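Local coordinates for protein cytidylyltransferase (PDB 6OEW) that probably transfers a cytidylyl group from CTP to an acceptor, as a magnesium-binding nucleotidyltransferase with a GT-A-like fold, at residues A[68-71]-A[72-76]. Numbering follows the deposited sequence.
Sequences EEIA and KKNGV
With CG of Asn74 set opposite its own carbonyl carbon (chi1 -75°) and the amide turned by a chi2 of -86°, ND2 swings back along the helix onto the carbonyl of Ile70, at the Schellman motif that ends helix 65-73. The turn illustrates how a helix can stop while three of its last carbonyls, those of Ile70, Ala71 and Lys72, still find donors. Ile70 O takes two donors from one residue: Asn74 N at 3.3 Å and Asn74 ND2 at 2.9 Å, the latter nearly straight (169°). They arrive from opposite faces of the carbonyl plane, while the oxygen lies almost in the plane of the Asn74 amide, which would restrain the turning of the amide about chi2. The signature pair of the motif follows: Val76 N bonds to Ala71 O at 3.2 Å, and inside it Gly75 N bonds to Lys72 O at 3.0 Å; Gly75, the C-prime residue, has the positive phi of this motif.

One turn back, Glu68 reaches out fully extended, and Lys72, bent at chi3, runs alongside it in the same direction. Their salt bridge is long, Glu68 OE2 to Lys72 NZ 3.5 Å, whereas the other carboxylate oxygen, OE1, pairs with Arg80 of the next strand; the carboxylate has a positive partner at each oxygen, which would probably stabilise its charged form.

The turn leads from the helix of the beta-alpha-beta unit 54-59, 65-73, 77-81 into its second strand. On its inner side, Ala71 and Val76 both rest on Val56 of strand 54-59, and the methyl groups Ala71 CB and Val76 CG2 meet at 3.7 Å.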
ATOM      1  N   GLU A  68       8.154  -5.106 -13.503  1.00 29.82           N
ATOM      2  CA  GLU A  68       7.187  -5.383 -14.558  1.00 33.10           C
ATOM      3  C   GLU A  68       6.965  -6.885 -14.711  1.00 32.27           C
ATOM      4  O   GLU A  68       5.818  -7.339 -14.861  1.00 33.23           O
ATOM      5  CB  GLU A  68       7.654  -4.754 -15.873  1.00 33.27           C
ATOM      6  CG  GLU A  68       6.744  -5.043 -17.044  1.00 30.82           C
ATOM      7  CD  GLU A  68       7.285  -4.525 -18.349  1.00 34.47           C
ATOM      8  OE1 GLU A  68       8.388  -3.923 -18.354  1.00 39.56           O
ATOM      9  OE2 GLU A  68       6.614  -4.731 -19.379  1.00 34.38           O
ATOM     10  N   GLU A  69       8.044  -7.676 -14.636  1.00 30.94           N
ATOM     11  CA  GLU A  69       7.931  -9.125 -14.799  1.00 35.77           C
ATOM     12  C   GLU A  69       7.053  -9.736 -13.712  1.00 39.15           C
ATOM     13  O   GLU A  69       6.209 -10.603 -13.989  1.00 39.34           O
ATOM     14  CB  GLU A  69       9.313  -9.778 -14.776  1.00 33.98           C
ATOM     15  CG  GLU A  69       9.264 -11.279 -14.477  1.00 43.54           C
ATOM     16  CD  GLU A  69      10.644 -11.896 -14.201  1.00 58.65           C
ATOM     17  OE1 GLU A  69      11.659 -11.369 -14.707  1.00 57.33           O
ATOM     18  OE2 GLU A  69      10.703 -12.909 -13.471  1.00 67.28           O
ATOM     19  N   ILE A  70       7.254  -9.305 -12.466  1.00 34.08           N
ATOM     20  CA  ILE A  70       6.466  -9.818 -11.355  1.00 36.18           C
ATOM     21  C   ILE A  70       4.997  -9.440 -11.531  1.00 32.86           C
ATOM     22  O   ILE A  70       4.102 -10.286 -11.384  1.00 36.27           O
ATOM     23  CB  ILE A  70       7.039  -9.302 -10.020  1.00 34.00           C
ATOM     24  CG1 ILE A  70       8.403  -9.941  -9.722  1.00 35.75           C
ATOM     25  CG2 ILE A  70       6.051  -9.533  -8.859  1.00 36.22           C
ATOM     26  CD1 ILE A  70       9.128  -9.279  -8.561  1.00 34.73           C
ATOM     27  N   ALA A  71       4.726  -8.180 -11.894  1.00 28.46           N
ATOM     28  CA  ALA A  71       3.343  -7.766 -12.115  1.00 28.95           C
ATOM     29  C   ALA A  71       2.704  -8.561 -13.241  1.00 41.85           C
ATOM     30  O   ALA A  71       1.540  -8.973 -13.140  1.00 36.63           O
ATOM     31  CB  ALA A  71       3.281  -6.268 -12.418  1.00 28.11           C
ATOM     32  N   LYS A  72       3.445  -8.787 -14.330  1.00 34.08           N
ATOM     33  CA  LYS A  72       2.870  -9.488 -15.473  1.00 37.43           C
ATOM     34  C   LYS A  72       2.580 -10.944 -15.136  1.00 45.24           C
ATOM     35  O   LYS A  72       1.569 -11.495 -15.588  1.00 44.52           O
ATOM     36  CB  LYS A  72       3.791  -9.388 -16.694  1.00 35.03           C
ATOM     37  CG  LYS A  72       3.571  -8.115 -17.507  1.00 48.59           C
ATOM     38  CD  LYS A  72       3.877  -8.320 -18.984  1.00 64.46           C
ATOM     39  CE  LYS A  72       5.158  -7.622 -19.392  1.00 71.91           C
ATOM     40  NZ  LYS A  72       5.282  -7.558 -20.879  1.00 81.24           N
ATOM     41  N   LYS A  73       3.461 -11.577 -14.354  1.00 39.54           N
ATOM     42  CA  LYS A  73       3.255 -12.955 -13.923  1.00 43.15           C
ATOM     43  C   LYS A  73       1.952 -13.087 -13.150  1.00 45.80           C
ATOM     44  O   LYS A  73       1.289 -14.131 -13.212  1.00 42.62           O
ATOM     45  CB  LYS A  73       4.445 -13.408 -13.065  1.00 40.76           C
ATOM     46  CG  LYS A  73       4.339 -14.799 -12.449  1.00 55.80           C
ATOM     47  CD  LYS A  73       5.416 -15.000 -11.375  1.00 64.41           C
ATOM     48  CE  LYS A  73       5.331 -16.369 -10.709  1.00 67.26           C
ATOM     49  NZ  LYS A  73       5.782 -17.457 -11.622  1.00 72.29           N
ATOM     50  N   ASN A  74       1.563 -12.029 -12.449  1.00 37.48           N
ATOM     51  CA  ASN A  74       0.347 -11.996 -11.657  1.00 41.28           C
ATOM     52  C   ASN A  74      -0.837 -11.392 -12.401  1.00 38.56           C
ATOM     53  O   ASN A  74      -1.874 -11.141 -11.788  1.00 39.22           O
ATOM     54  CB  ASN A  74       0.607 -11.218 -10.366  1.00 39.57           C
ATOM     55  CG  ASN A  74       1.402 -12.010  -9.372  1.00 40.71           C
ATOM     56  OD1 ASN A  74       0.838 -12.783  -8.602  1.00 49.70           O
ATOM     57  ND2 ASN A  74       2.719 -11.838  -9.382  1.00 42.65           N
ATOM     58  N   GLY A  75      -0.693 -11.123 -13.697  1.00 39.63           N
ATOM     59  CA  GLY A  75      -1.819 -10.675 -14.500  1.00 41.77           C
ATOM     60  C   GLY A  75      -2.367  -9.306 -14.159  1.00 44.42           C
ATOM     61  O   GLY A  75      -3.558  -9.072 -14.349  1.00 47.78           O
ATOM     62  N   VAL A  76      -1.536  -8.386 -13.673  1.00 38.91           N
ATOM     63  CA  VAL A  76      -2.006  -7.033 -13.408  1.00 43.23           C
ATOM     64  C   VAL A  76      -1.318  -6.084 -14.386  1.00 37.75           C
ATOM     65  O   VAL A  76      -0.342  -6.436 -15.051  1.00 39.23           O
ATOM     66  CB  VAL A  76      -1.784  -6.617 -11.935  1.00 45.31           C
ATOM     67  CG1 VAL A  76      -2.322  -7.702 -10.978  1.00 41.88           C
ATOM     68  CG2 VAL A  76      -0.374  -6.386 -11.674  1.00 35.71           C
TER